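Local coordinates for ATP-binding protein (Mycobacterium tuberculosis, PDB 5UKY) that probably autophosphorylates on a histidine with ATP as the kinase of a two-component system, this piece being its dimerisation and phosphoacceptor domain, at residues A[27-32]-A[59-64]. The protein carries 1 engineered substitution. Numbering follows the deposited sequence.
Sequences TPLTTI and SRMGLL
P28, L29 and I32 meet M61 in a buried, apolar helix-helix contact inside the antiparallel helical hairpin of the histidine kinase A (phosphoacceptor) domain. Two such hairpins form the dimer, consistent with the four-helix bundle known for this family. Segment 27-32 belongs to helix 2-40, and segment 59-64 to helix 47-71. The N-to-C directions of the two short segments make 152°, close to antiparallel, and their axes approach to 9.7 Å. Backbones come nearest at P28 and M61, whose CA atoms are 6.4 Å apart.

M61 and P28 carry most of the contact. Chi2 of 169° keeps M61 extended and carries SD across to helix 2-40; chi3 of 152° then sends the methyl CE on to L29. The CB of P28 points toward helix 47-71, and its ring CG lies 4.1 Å from M61 CG. P28 CG also comes within 4.4 Å of L64 CD1, and it touches CD of the exposed R60. I32 CD1 approaches M61 SD at 4.3 Å.

Proline has no N-H to give to the preceding turn, and helix 2-40 is kinked here. P28 closes an H-E-x-x-T-P motif that starts at H23, probably the phosphoacceptor histidine as in related kinases. The contact therefore ties the end of that motif to the second helix of the hairpin. L25 adds to the packing around M61 and L64. Across the dimer, M61 meets M61 of the second subunit, and L29 packs on G62 of that subunit. Within the hairpin, the methionine methyl ends against the leucine branch point, with M61 CE 3.6 Å from L29 CG.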
ATOM      1  N   THR A  27      -0.789   2.791  -7.891  1.00 46.00           N
ATOM      2  CA  THR A  27      -0.357   3.902  -8.717  1.00 49.94           C
ATOM      3  C   THR A  27       0.722   4.844  -8.092  1.00 50.32           C
ATOM      4  O   THR A  27       1.728   5.101  -8.714  1.00 45.91           O
ATOM      5  CB  THR A  27      -1.599   4.655  -9.210  1.00 54.41           C
ATOM      6  OG1 THR A  27      -2.471   3.687  -9.805  1.00 56.44           O
ATOM      7  CG2 THR A  27      -1.228   5.711 -10.235  1.00 61.20           C
ATOM      8  N   PRO A  28       0.508   5.371  -6.876  1.00 44.62           N
ATOM      9  CA  PRO A  28       1.678   5.994  -6.217  1.00 43.68           C
ATOM     10  C   PRO A  28       2.906   5.075  -6.064  1.00 42.16           C
ATOM     11  O   PRO A  28       4.024   5.539  -6.262  1.00 45.18           O
ATOM     12  CB  PRO A  28       1.148   6.416  -4.859  1.00 42.64           C
ATOM     13  CG  PRO A  28      -0.193   5.789  -4.717  1.00 43.83           C
ATOM     14  CD  PRO A  28      -0.715   5.522  -6.094  1.00 44.89           C
ATOM     15  N   LEU A  29       2.719   3.807  -5.693  1.00 36.06           N
ATOM     16  CA  LEU A  29       3.837   2.890  -5.565  1.00 36.58           C
ATOM     17  C   LEU A  29       4.682   2.699  -6.810  1.00 42.22           C
ATOM     18  O   LEU A  29       5.901   2.487  -6.712  1.00 35.72           O
ATOM     19  CB  LEU A  29       3.369   1.474  -5.229  1.00 35.13           C
ATOM     20  CG  LEU A  29       3.600   0.938  -3.879  1.00 42.50           C
ATOM     21  CD1 LEU A  29       2.955  -0.447  -3.692  1.00 40.20           C
ATOM     22  CD2 LEU A  29       5.108   0.982  -3.637  1.00 42.86           C
ATOM     23  N   THR A  30       4.017   2.620  -7.969  1.00 41.74           N
ATOM     24  CA  THR A  30       4.716   2.304  -9.231  1.00 41.62           C
ATOM     25  C   THR A  30       5.614   3.501  -9.549  1.00 41.49           C
ATOM     26  O   THR A  30       6.737   3.312  -9.931  1.00 39.44           O
ATOM     27  CB  THR A  30       3.745   1.952 -10.391  1.00 51.10           C
ATOM     28  OG1 THR A  30       2.988   0.759 -10.071  1.00 47.43           O
ATOM     29  CG2 THR A  30       4.533   1.700 -11.680  1.00 52.10           C
ATOM     30  N   THR A  31       5.146   4.714  -9.270  1.00 38.29           N
ATOM     31  CA  THR A  31       5.993   5.895  -9.329  1.00 39.98           C
ATOM     32  C   THR A  31       7.239   5.835  -8.369  1.00 40.66           C
ATOM     33  O   THR A  31       8.345   6.071  -8.791  1.00 34.22           O
ATOM     34  CB  THR A  31       5.139   7.130  -9.051  1.00 41.10           C
ATOM     35  OG1 THR A  31       4.152   7.227 -10.082  1.00 50.27           O
ATOM     36  CG2 THR A  31       5.965   8.443  -9.034  1.00 43.79           C
ATOM     37  N   ILE A  32       7.018   5.541  -7.093  1.00 36.05           N
ATOM     38  CA  ILE A  32       8.092   5.408  -6.091  1.00 37.08           C
ATOM     39  C   ILE A  32       9.116   4.397  -6.566  1.00 37.26           C
ATOM     40  O   ILE A  32      10.275   4.690  -6.632  1.00 38.81           O
ATOM     41  CB  ILE A  32       7.549   4.955  -4.707  1.00 35.39           C
ATOM     42  CG1 ILE A  32       6.715   6.081  -4.104  1.00 33.85           C
ATOM     43  CG2 ILE A  32       8.725   4.564  -3.803  1.00 35.99           C
ATOM     44  CD1 ILE A  32       5.652   5.680  -3.146  1.00 34.23           C
ATOM     45  N   SER A  59       3.331  10.288   0.774  1.00 34.58           N
ATOM     46  CA  SER A  59       2.354  11.027   1.565  1.00 39.78           C
ATOM     47  C   SER A  59       0.942  10.737   1.095  1.00 39.52           C
ATOM     48  O   SER A  59       0.058  10.474   1.926  1.00 38.21           O
ATOM     49  CB  SER A  59       2.565  12.561   1.480  1.00 42.91           C
ATOM     50  OG  SER A  59       3.812  12.918   2.033  1.00 54.66           O
ATOM     51  N   ARG A  60       0.729  10.862  -0.212  1.00 36.23           N
ATOM     52  CA  ARG A  60      -0.554  10.504  -0.851  1.00 38.42           C
ATOM     53  C   ARG A  60      -1.015   9.059  -0.452  1.00 38.61           C
ATOM     54  O   ARG A  60      -2.129   8.844  -0.036  1.00 33.90           O
ATOM     55  CB  ARG A  60      -0.430  10.609  -2.380  1.00 43.12           C
ATOM     56  CG  ARG A  60      -1.612  10.000  -3.162  1.00 51.23           C
ATOM     57  CD  ARG A  60      -1.430  10.003  -4.677  1.00 57.47           C
ATOM     58  NE  ARG A  60      -1.209  11.358  -5.144  1.00 64.19           N
ATOM     59  CZ  ARG A  60      -2.155  12.293  -5.251  1.00 77.89           C
ATOM     60  NH1 ARG A  60      -3.429  12.041  -4.947  1.00 91.25           N
ATOM     61  NH2 ARG A  60      -1.826  13.505  -5.686  1.00 87.00           N
ATOM     62  N   MET A  61      -0.093   8.131  -0.516  1.00 32.41           N
ATOM     63  CA  MET A  61      -0.291   6.773  -0.151  1.00 33.06           C
ATOM     64  C   MET A  61      -0.639   6.631   1.344  1.00 35.64           C
ATOM     65  O   MET A  61      -1.442   5.847   1.730  1.00 33.43           O
ATOM     66  CB  MET A  61       0.967   6.034  -0.487  1.00 35.19           C
ATOM     67  CG  MET A  61       0.741   4.635  -0.909  1.00 36.08           C
ATOM     68  SD  MET A  61       2.134   3.814  -1.610  1.00 39.35           S
ATOM     69  CE  MET A  61       1.643   2.184  -1.125  1.00 31.87           C
ATOM     70  N   GLY A  62       0.001   7.416   2.165  1.00 34.68           N
ATOM     71  CA  GLY A  62      -0.245   7.434   3.586  1.00 33.54           C
ATOM     72  C   GLY A  62      -1.653   7.883   3.883  1.00 32.25           C
ATOM     73  O   GLY A  62      -2.242   7.408   4.789  1.00 33.35           O
ATOM     74  N   LEU A  63      -2.172   8.856   3.150  1.00 32.15           N
ATOM     75  CA  LEU A  63      -3.556   9.235   3.335  1.00 34.07           C
ATOM     76  C   LEU A  63      -4.532   8.143   2.902  1.00 31.03           C
ATOM     77  O   LEU A  63      -5.538   7.937   3.567  1.00 30.04           O
ATOM     78  CB  LEU A  63      -3.828  10.514   2.578  1.00 39.21           C
ATOM     79  CG  LEU A  63      -3.071  11.759   3.025  1.00 37.71           C
ATOM     80  CD1 LEU A  63      -3.371  12.832   2.004  1.00 43.15           C
ATOM     81  CD2 LEU A  63      -3.449  12.218   4.424  1.00 43.09           C
ATOM     82  N   LEU A  64      -4.258   7.478   1.788  1.00 32.49           N
ATOM     83  CA  LEU A  64      -5.073   6.328   1.322  1.00 31.50           C
ATOM     84  C   LEU A  64      -5.113   5.195   2.354  1.00 32.46           C
ATOM     85  O   LEU A  64      -6.150   4.606   2.587  1.00 30.86           O
ATOM     86  CB  LEU A  64      -4.534   5.792   0.016  1.00 33.08           C
ATOM     87  CG  LEU A  64      -4.713   6.651  -1.238  1.00 37.94           C
ATOM     88  CD1 LEU A  64      -3.959   5.962  -2.358  1.00 39.40           C
ATOM     89  CD2 LEU A  64      -6.184   6.850  -1.660  1.00 36.48           C
TER